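Local coordinates for protein carbohydrate kinase, FGGY (Novosphingobium aromaticivorans, PDB 3H6E) that probably phosphorylates a carbohydrate, with ATP as the likely phosphate donor, at residues A[13-21]-A[31-39]; A[74-84]-A[147-158]. All coordinates share one frame; numbering follows the deposited sequence.

Interaction 1 comes first along the chain and closes before interaction 2 opens; their centres lie about 16 Å apart. Both reach the same mixed sheet. Interaction 1 forms its edge hairpin, strands 17-23 and 29-36, while interaction 2 starts from strand 71-76 and runs on into a separate small antiparallel sheet in which strand 81-85 pairs with strand 148-151. Between hairpin and strand 71-76 lies strand 9-13, whose last residue bridges the two contacts: Leu-13 N lies 2.9 Å from Val-75 O, and Leu-13 O takes a hydrogen bond from Trp-152 NE1 at 3.0 Å. The loops 14-16 and 77-80 thus leave neighbouring parallel strands, consistent with an actin-like ATPase core.

Interaction 1. Residues A[13-21]-A[31-39]; sequences LGKTLSKVS and DRQVRPSIP
Lys-19 lays its aliphatic chain against the edge of the Arg-32 guanidinium: CD lies in the plane of that group, 3.7 Å from Arg-32 NE. The two chains cross obliquely and end with like charges close together, Lys-19 NZ to Arg-32 NH2 3.4 Å, a pair that probably repels mildly; Asp-424, in a long, weak ion pair with Arg-32 NE, may offset this. Arg-32 comes within range because its chain runs extended to NE, with CG anti to the backbone N (chi1 174°), while Val-34 CG1 lies over one guanidinium face, toward its rim. On the other face of the sheet, Ser-18 grips Arg-35 O twice. Ser-18 OG, turned between backbone N and carbonyl carbon (chi1 50°), donates to Arg-35 O in the carbonyl plane at 2.8 Å, and Ser-18 N reaches Arg-35 O from above that plane at 3.2 Å. The Arg-35 guanidinium turns to Asp-52 on helix 50-63 in a salt bridge. Val-20 and Gln-33 exchange backbone bonds, N to O 2.8 Å in each direction, and Ser-37 N donates to Thr-16 O at 3.1 Å. With axes at 162°, this is the antiparallel beta hairpin that follows the first strand of the actin-like ATPase fold.

Interaction 2. Residues A[74-84]-A[147-158]; sequences PVGHGAGIAAL and ATLLPWAQYWAW
Leu-84 presses its CD1 onto the face of Trp-158, 3.7 Å from the centroid of the five-membered ring and only 18° off its normal, a CH-pi contact. This is the apolar heart of an antiparallel strand pair beside the main sheet of what is probably an N-terminal domain of the actin-like ATPase type: strand 81-84 lies antiparallel to 148-151 (axes at 150°), and the chain then turns straight into helix 152-158. The other methyl of Leu-84, CD2, meets Tyr-155 at the ring edge, 4.3 Å from CE1, and Ala-82 CB adds a contact 4.0 Å from Tyr-155 CD1. On the opposite side of the strands, Ile-81 and Ala-83 pack against Leu-149, with helix 129-139 beyond. Strand 74-76 runs along the helix at close range: Ala-153 CB approaches Gly-76 N to 3.4 Å, where a side chain on the glycine would clash. Further out, the His-77 ring meets the Trp-152 five-membered ring at an oblique angle, their centroids 4.3 Å apart and planes at 46°. His-77 ND1 donates to Gly-78 O, while Trp-152 NE1 is satisfied by Leu-13 O. Replacing His-77 by an alanine would remove the imidazole that lies over one face of the Trp-152 ring, and would probably leave that face less covered and Gly-78 O without its ND1 donor. At the polar edge, Ala-82 N donates to Leu-150 O at 2.9 Å, and where the helix begins Trp-152 N reaches Gly-80 O at 3.0 Å, standing well above the carbonyl plane.

Interaction 1. Residues A[13-21]-A[31-39]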
loop_
_atom_site.group_PDB
_atom_site.type_symbol
_atom_site.label_atom_id
_atom_site.label_comp_id
_atom_site.label_asym_id
_atom_site.label_seq_id
_atom_site.Cartn_x
_atom_site.Cartn_y
_atom_site.Cartn_z
ATOM N N LEU A 13 -0.054 -13.037 -1.275
ATOM C CA LEU A 13 0.985 -13.149 -2.282
ATOM C C LEU A 13 1.495 -11.769 -2.694
ATOM O O LEU A 13 1.197 -11.269 -3.779
ATOM C CB LEU A 13 0.442 -13.941 -3.468
ATOM C CG LEU A 13 -0.182 -15.232 -2.925
ATOM C CD1 LEU A 13 -1.291 -15.762 -3.810
ATOM C CD2 LEU A 13 0.880 -16.295 -2.677
ATOM N N GLY A 14 2.265 -11.158 -1.799
ATOM C CA GLY A 14 2.807 -9.834 -2.029
ATOM C C GLY A 14 3.938 -9.838 -3.037
ATOM O O GLY A 14 4.187 -10.840 -3.710
ATOM N N LYS A 15 4.635 -8.712 -3.132
ATOM C CA LYS A 15 5.665 -8.555 -4.148
ATOM C C LYS A 15 6.986 -9.214 -3.762
ATOM O O LYS A 15 7.636 -9.841 -4.598
ATOM C CB LYS A 15 5.875 -7.077 -4.487
ATOM C CG LYS A 15 6.654 -6.854 -5.773
ATOM C CD LYS A 15 6.196 -7.814 -6.864
ATOM C CE LYS A 15 6.725 -7.402 -8.232
ATOM N NZ LYS A 15 8.202 -7.200 -8.230
ATOM N N THR A 16 7.382 -9.076 -2.502
ATOM C CA THR A 16 8.643 -9.651 -2.044
ATOM C C THR A 16 8.434 -10.891 -1.171
ATOM O O THR A 16 9.294 -11.772 -1.113
ATOM C CB THR A 16 9.511 -8.615 -1.291
ATOM O OG1 THR A 16 8.939 -8.335 -0.008
ATOM C CG2 THR A 16 9.610 -7.323 -2.091
ATOM N N LEU A 17 7.292 -10.961 -0.493
ATOM C CA LEU A 17 6.997 -12.103 0.367
ATOM C C LEU A 17 5.597 -12.651 0.134
ATOM O O LEU A 17 4.626 -11.899 0.075
ATOM C CB LEU A 17 7.167 -11.732 1.844
ATOM C CG LEU A 17 8.597 -11.522 2.346
ATOM C CD1 LEU A 17 8.601 -11.151 3.823
ATOM C CD2 LEU A 17 9.443 -12.762 2.101
ATOM N N SER A 18 5.507 -13.970 -0.004
ATOM C CA SER A 18 4.219 -14.649 -0.062
ATOM C C SER A 18 3.973 -15.410 1.239
ATOM O O SER A 18 4.786 -16.236 1.653
ATOM C CB SER A 18 4.146 -15.588 -1.270
ATOM O OG SER A 18 5.278 -16.433 -1.339
ATOM N N LYS A 19 2.851 -15.113 1.885
ATOM C CA LYS A 19 2.550 -15.673 3.194
ATOM C C LYS A 19 1.196 -16.371 3.204
ATOM O O LYS A 19 0.192 -15.805 2.779
ATOM C CB LYS A 19 2.548 -14.566 4.251
ATOM C CG LYS A 19 3.613 -13.500 4.045
ATOM C CD LYS A 19 3.669 -12.539 5.226
ATOM C CE LYS A 19 4.917 -11.664 5.173
ATOM N NZ LYS A 19 5.104 -10.867 6.422
ATOM N N VAL A 20 1.176 -17.604 3.696
ATOM C CA VAL A 20 -0.076 -18.302 3.940
ATOM C C VAL A 20 -0.268 -18.435 5.445
ATOM O O VAL A 20 0.660 -18.804 6.166
ATOM C CB VAL A 20 -0.101 -19.686 3.277
ATOM C CG1 VAL A 20 -1.443 -20.361 3.518
ATOM C CG2 VAL A 20 0.180 -19.560 1.786
ATOM N N SER A 21 -1.472 -18.129 5.917
ATOM C CA SER A 21 -1.713 -18.034 7.350
ATOM C C SER A 21 -3.018 -18.685 7.798
ATOM O O SER A 21 -4.043 -18.582 7.125
ATOM C CB SER A 21 -1.686 -16.569 7.784
ATOM O OG SER A 21 -2.528 -15.772 6.970
ATOM N N ASP A 31 -0.844 -20.313 12.711
ATOM C CA ASP A 31 0.324 -20.733 11.950
ATOM C C ASP A 31 0.571 -19.802 10.768
ATOM O O ASP A 31 -0.342 -19.125 10.291
ATOM C CB ASP A 31 0.147 -22.170 11.450
ATOM C CG ASP A 31 1.449 -22.792 10.986
ATOM O OD1 ASP A 31 2.450 -22.682 11.723
ATOM O OD2 ASP A 31 1.472 -23.397 9.892
ATOM N N ARG A 32 1.813 -19.774 10.301
ATOM C CA ARG A 32 2.188 -18.947 9.165
ATOM C C ARG A 32 3.308 -19.612 8.377
ATOM O O ARG A 32 4.263 -20.133 8.952
ATOM C CB ARG A 32 2.618 -17.558 9.638
ATOM C CG ARG A 32 3.161 -16.648 8.544
ATOM C CD ARG A 32 3.150 -15.196 9.003
ATOM N NE ARG A 32 4.200 -14.403 8.378
ATOM C CZ ARG A 32 5.389 -14.188 8.932
ATOM N NH1 ARG A 32 5.669 -14.710 10.119
ATOM N NH2 ARG A 32 6.298 -13.454 8.304
ATOM N N GLN A 33 3.173 -19.601 7.057
ATOM C CA GLN A 33 4.187 -20.152 6.172
ATOM C C GLN A 33 4.591 -19.091 5.156
ATOM O O GLN A 33 3.744 -18.540 4.453
ATOM C CB GLN A 33 3.659 -21.401 5.466
ATOM C CG GLN A 33 3.493 -22.605 6.381
ATOM C CD GLN A 33 4.807 -23.322 6.636
ATOM O OE1 GLN A 33 5.482 -23.756 5.699
ATOM N NE2 GLN A 33 5.176 -23.455 7.909
ATOM N N VAL A 34 5.886 -18.799 5.087
ATOM C CA VAL A 34 6.373 -17.755 4.196
ATOM C C VAL A 34 7.356 -18.299 3.163
ATOM O O VAL A 34 7.715 -19.478 3.187
ATOM C CB VAL A 34 7.035 -16.613 4.975
ATOM C CG1 VAL A 34 6.219 -16.292 6.219
ATOM C CG2 VAL A 34 8.463 -16.982 5.346
ATOM N N ARG A 35 7.795 -17.423 2.264
ATOM C CA ARG A 35 8.607 -17.822 1.125
ATOM C C ARG A 35 8.821 -16.631 0.200
ATOM O O ARG A 35 7.864 -16.099 -0.360
ATOM C CB ARG A 35 7.897 -18.934 0.359
ATOM C CG ARG A 35 8.497 -19.252 -0.990
ATOM C CD ARG A 35 7.409 -19.667 -1.958
ATOM N NE ARG A 35 7.893 -20.629 -2.939
ATOM C CZ ARG A 35 7.342 -20.818 -4.132
ATOM N NH1 ARG A 35 6.292 -20.097 -4.503
ATOM N NH2 ARG A 35 7.849 -21.723 -4.957
ATOM N N PRO A 36 10.082 -16.210 0.032
ATOM C CA PRO A 36 10.371 -15.075 -0.850
ATOM C C PRO A 36 9.829 -15.332 -2.249
ATOM O O PRO A 36 9.725 -16.488 -2.661
ATOM C CB PRO A 36 11.903 -15.031 -0.877
ATOM C CG PRO A 36 12.330 -15.723 0.375
ATOM C CD PRO A 36 11.303 -16.790 0.616
ATOM N N SER A 37 9.483 -14.269 -2.967
ATOM C CA SER A 37 8.952 -14.399 -4.320
ATOM C C SER A 37 10.052 -14.156 -5.346
ATOM O O SER A 37 10.465 -13.018 -5.560
ATOM C CB SER A 37 7.815 -13.399 -4.539
ATOM O OG SER A 37 7.039 -13.234 -3.361
ATOM N N ILE A 38 10.529 -15.226 -5.977
ATOM C CA ILE A 38 11.580 -15.104 -6.988
ATOM C C ILE A 38 10.978 -14.841 -8.368
ATOM O O ILE A 38 9.954 -15.427 -8.728
ATOM C CB ILE A 38 12.483 -16.358 -7.036
ATOM C CG1 ILE A 38 12.023 -17.328 -8.127
ATOM C CG2 ILE A 38 12.530 -17.034 -5.672
ATOM C CD1 ILE A 38 12.831 -18.608 -8.188
ATOM N N PRO A 39 11.606 -13.940 -9.138
ATOM C CA PRO A 39 11.124 -13.593 -10.480
ATOM C C PRO A 39 11.248 -14.765 -11.445
ATOM O O PRO A 39 12.011 -15.697 -11.196
ATOM C CB PRO A 39 12.057 -12.454 -10.908
ATOM C CG PRO A 39 12.638 -11.925 -9.638
ATOM C CD PRO A 39 12.759 -13.116 -8.739
#

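Interaction 2. Residues A[74-84]-A[147-158]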
loop_
_atom_site.group_PDB
_atom_site.type_symbol
_atom_site.label_atom_id
_atom_site.label_comp_id
_atom_site.label_asym_id
_atom_site.label_seq_id
_atom_site.Cartn_x
_atom_site.Cartn_y
_atom_site.Cartn_z
ATOM N N PRO A 74 -8.121 -14.225 -0.279
ATOM C CA PRO A 74 -6.909 -13.935 -1.054
ATOM C C PRO A 74 -6.464 -12.487 -0.920
ATOM O O PRO A 74 -7.300 -11.593 -0.817
ATOM C CB PRO A 74 -7.347 -14.199 -2.505
ATOM C CG PRO A 74 -8.769 -14.726 -2.425
ATOM C CD PRO A 74 -9.316 -14.232 -1.133
ATOM N N VAL A 75 -5.152 -12.270 -0.927
ATOM C CA VAL A 75 -4.576 -10.932 -0.859
ATOM C C VAL A 75 -3.424 -10.828 -1.852
ATOM O O VAL A 75 -2.549 -11.694 -1.891
ATOM C CB VAL A 75 -4.043 -10.614 0.548
ATOM C CG1 VAL A 75 -3.359 -9.256 0.559
ATOM C CG2 VAL A 75 -5.166 -10.661 1.567
ATOM N N GLY A 76 -3.424 -9.769 -2.654
ATOM C CA GLY A 76 -2.402 -9.600 -3.668
ATOM C C GLY A 76 -1.828 -8.200 -3.728
ATOM O O GLY A 76 -2.535 -7.212 -3.531
ATOM N N HIS A 77 -0.531 -8.117 -3.989
ATOM C CA HIS A 77 0.098 -6.838 -4.245
ATOM C C HIS A 77 -0.518 -6.240 -5.511
ATOM O O HIS A 77 -1.105 -6.957 -6.329
ATOM C CB HIS A 77 1.607 -7.013 -4.414
ATOM C CG HIS A 77 1.998 -7.642 -5.715
ATOM N ND1 HIS A 77 2.144 -6.914 -6.876
ATOM C CD2 HIS A 77 2.275 -8.927 -6.040
ATOM C CE1 HIS A 77 2.488 -7.725 -7.861
ATOM N NE2 HIS A 77 2.576 -8.951 -7.380
ATOM N N GLY A 78 -0.386 -4.929 -5.671
ATOM C CA GLY A 78 -0.952 -4.244 -6.820
ATOM C C GLY A 78 -0.047 -4.240 -8.036
ATOM O O GLY A 78 1.036 -4.829 -8.024
ATOM N N ALA A 79 -0.493 -3.562 -9.088
ATOM C CA ALA A 79 0.266 -3.479 -10.327
ATOM C C ALA A 79 0.515 -4.871 -10.897
ATOM O O ALA A 79 1.519 -5.109 -11.564
ATOM C CB ALA A 79 1.573 -2.739 -10.103
ATOM N N GLY A 80 -0.413 -5.784 -10.626
ATOM C CA GLY A 80 -0.360 -7.131 -11.164
ATOM C C GLY A 80 -1.653 -7.484 -11.878
ATOM O O GLY A 80 -2.745 -7.346 -11.325
ATOM N N ILE A 81 -1.532 -7.931 -13.121
ATOM C CA ILE A 81 -2.700 -8.258 -13.924
ATOM C C ILE A 81 -2.527 -9.623 -14.581
ATOM O O ILE A 81 -1.437 -9.979 -15.019
ATOM C CB ILE A 81 -2.959 -7.184 -14.998
ATOM C CG1 ILE A 81 -4.301 -7.432 -15.693
ATOM C CG2 ILE A 81 -1.813 -7.142 -15.995
ATOM C CD1 ILE A 81 -5.495 -7.232 -14.795
ATOM N N ALA A 82 -3.608 -10.394 -14.629
ATOM C CA ALA A 82 -3.551 -11.741 -15.178
ATOM C C ALA A 82 -4.555 -11.914 -16.308
ATOM O O ALA A 82 -5.643 -11.332 -16.279
ATOM C CB ALA A 82 -3.790 -12.769 -14.081
ATOM N N ALA A 83 -4.183 -12.716 -17.300
ATOM C CA ALA A 83 -5.035 -12.960 -18.458
ATOM C C ALA A 83 -5.353 -14.446 -18.605
ATOM O O ALA A 83 -4.470 -15.297 -18.500
ATOM C CB ALA A 83 -4.376 -12.427 -19.725
ATOM N N LEU A 84 -6.624 -14.749 -18.842
ATOM C CA LEU A 84 -7.057 -16.126 -19.033
ATOM C C LEU A 84 -7.573 -16.316 -20.451
ATOM O O LEU A 84 -8.541 -15.674 -20.853
ATOM C CB LEU A 84 -8.160 -16.487 -18.036
ATOM C CG LEU A 84 -7.947 -16.098 -16.574
ATOM C CD1 LEU A 84 -9.160 -16.484 -15.746
ATOM C CD2 LEU A 84 -6.683 -16.740 -16.021
ATOM N N ALA A 147 -8.881 -12.558 -24.231
ATOM C CA ALA A 147 -8.545 -12.727 -22.827
ATOM C C ALA A 147 -9.613 -12.204 -21.878
ATOM O O ALA A 147 -10.291 -11.222 -22.164
ATOM C CB ALA A 147 -7.208 -12.066 -22.527
ATOM N N THR A 148 -9.761 -12.888 -20.750
ATOM C CA THR A 148 -10.452 -12.329 -19.607
ATOM C C THR A 148 -9.394 -11.713 -18.710
ATOM O O THR A 148 -8.384 -12.346 -18.411
ATOM C CB THR A 148 -11.214 -13.406 -18.829
ATOM O OG1 THR A 148 -12.302 -13.882 -19.629
ATOM C CG2 THR A 148 -11.754 -12.839 -17.512
ATOM N N LEU A 149 -9.606 -10.468 -18.305
ATOM C CA LEU A 149 -8.642 -9.786 -17.454
ATOM C C LEU A 149 -9.098 -9.817 -16.005
ATOM O O LEU A 149 -10.295 -9.853 -15.719
ATOM C CB LEU A 149 -8.404 -8.357 -17.936
ATOM C CG LEU A 149 -7.601 -8.302 -19.237
ATOM C CD1 LEU A 149 -7.426 -6.872 -19.725
ATOM C CD2 LEU A 149 -6.251 -8.980 -19.043
ATOM N N LEU A 150 -8.134 -9.794 -15.093
ATOM C CA LEU A 150 -8.408 -10.142 -13.714
ATOM C C LEU A 150 -7.207 -9.795 -12.835
ATOM O O LEU A 150 -6.098 -10.281 -13.068
ATOM C CB LEU A 150 -8.717 -11.639 -13.654
ATOM C CG LEU A 150 -9.287 -12.278 -12.395
ATOM C CD1 LEU A 150 -9.911 -13.619 -12.719
ATOM C CD2 LEU A 150 -8.188 -12.453 -11.409
ATOM N N PRO A 151 -7.424 -8.946 -11.819
ATOM C CA PRO A 151 -6.328 -8.499 -10.953
ATOM C C PRO A 151 -5.588 -9.663 -10.296
ATOM O O PRO A 151 -6.134 -10.756 -10.178
ATOM C CB PRO A 151 -7.044 -7.658 -9.889
ATOM C CG PRO A 151 -8.305 -7.211 -10.545
ATOM C CD PRO A 151 -8.713 -8.350 -11.429
ATOM N N TRP A 152 -4.354 -9.410 -9.871
ATOM C CA TRP A 152 -3.484 -10.421 -9.277
ATOM C C TRP A 152 -4.121 -11.119 -8.073
ATOM O O TRP A 152 -4.137 -12.347 -7.992
ATOM C CB TRP A 152 -2.159 -9.763 -8.890
ATOM C CG TRP A 152 -1.164 -10.633 -8.172
ATOM C CD1 TRP A 152 -0.612 -10.398 -6.946
ATOM C CD2 TRP A 152 -0.576 -11.851 -8.649
ATOM N NE1 TRP A 152 0.276 -11.395 -6.628
ATOM C CE2 TRP A 152 0.316 -12.300 -7.655
ATOM C CE3 TRP A 152 -0.722 -12.606 -9.814
ATOM C CZ2 TRP A 152 1.054 -13.472 -7.790
ATOM C CZ3 TRP A 152 0.013 -13.769 -9.945
ATOM C CH2 TRP A 152 0.889 -14.191 -8.940
ATOM N N ALA A 153 -4.656 -10.334 -7.145
ATOM C CA ALA A 153 -5.287 -10.888 -5.955
ATOM C C ALA A 153 -6.437 -11.829 -6.315
ATOM O O ALA A 153 -6.553 -12.928 -5.767
ATOM C CB ALA A 153 -5.778 -9.767 -5.052
ATOM N N GLN A 154 -7.288 -11.387 -7.238
ATOM C CA GLN A 154 -8.448 -12.171 -7.649
ATOM C C GLN A 154 -8.032 -13.391 -8.450
ATOM O O GLN A 154 -8.786 -14.360 -8.553
ATOM C CB GLN A 154 -9.426 -11.317 -8.461
ATOM C CG GLN A 154 -10.250 -10.368 -7.618
ATOM C CD GLN A 154 -9.384 -9.465 -6.765
ATOM O OE1 GLN A 154 -9.412 -9.540 -5.538
ATOM N NE2 GLN A 154 -8.588 -8.619 -7.414
ATOM N N TYR A 155 -6.834 -13.346 -9.025
ATOM C CA TYR A 155 -6.369 -14.464 -9.835
ATOM C C TYR A 155 -6.318 -15.717 -8.983
ATOM O O TYR A 155 -6.632 -16.819 -9.439
ATOM C CB TYR A 155 -4.989 -14.208 -10.440
ATOM C CG TYR A 155 -4.366 -15.495 -10.915
ATOM C CD1 TYR A 155 -4.784 -16.091 -12.095
ATOM C CD2 TYR A 155 -3.399 -16.147 -10.159
ATOM C CE1 TYR A 155 -4.238 -17.284 -12.526
ATOM C CE2 TYR A 155 -2.844 -17.341 -10.584
ATOM C CZ TYR A 155 -3.268 -17.904 -11.769
ATOM O OH TYR A 155 -2.727 -19.092 -12.209
ATOM N N TRP A 156 -5.920 -15.535 -7.734
ATOM C CA TRP A 156 -5.749 -16.654 -6.832
ATOM C C TRP A 156 -7.090 -17.181 -6.347
ATOM O O TRP A 156 -7.226 -18.365 -6.050
ATOM C CB TRP A 156 -4.822 -16.251 -5.686
ATOM C CG TRP A 156 -3.462 -15.947 -6.207
ATOM C CD1 TRP A 156 -2.874 -14.720 -6.315
ATOM C CD2 TRP A 156 -2.534 -16.889 -6.759
ATOM N NE1 TRP A 156 -1.625 -14.845 -6.874
ATOM C CE2 TRP A 156 -1.393 -16.166 -7.157
ATOM C CE3 TRP A 156 -2.554 -18.275 -6.943
ATOM C CZ2 TRP A 156 -0.278 -16.785 -7.726
ATOM C CZ3 TRP A 156 -1.450 -18.886 -7.508
ATOM C CH2 TRP A 156 -0.328 -18.141 -7.895
ATOM N N ALA A 157 -8.082 -16.300 -6.293
ATOM C CA ALA A 157 -9.435 -16.709 -5.928
ATOM C C ALA A 157 -10.111 -17.478 -7.066
ATOM O O ALA A 157 -11.132 -18.120 -6.860
ATOM C CB ALA A 157 -10.275 -15.506 -5.510
ATOM N N TRP A 158 -9.534 -17.412 -8.263
ATOM C CA TRP A 158 -10.038 -18.162 -9.412
ATOM C C TRP A 158 -9.258 -19.463 -9.536
ATOM O O TRP A 158 -9.741 -20.449 -10.093
ATOM C CB TRP A 158 -9.902 -17.333 -10.692
ATOM C CG TRP A 158 -9.939 -18.133 -11.963
ATOM C CD1 TRP A 158 -11.016 -18.322 -12.783
ATOM C CD2 TRP A 158 -8.847 -18.841 -12.565
ATOM N NE1 TRP A 158 -10.663 -19.110 -13.854
ATOM C CE2 TRP A 158 -9.338 -19.441 -13.745
ATOM C CE3 TRP A 158 -7.504 -19.032 -12.220
ATOM C CZ2 TRP A 158 -8.533 -20.215 -14.583
ATOM C CZ3 TRP A 158 -6.704 -19.804 -13.056
ATOM C CH2 TRP A 158 -7.223 -20.385 -14.222
#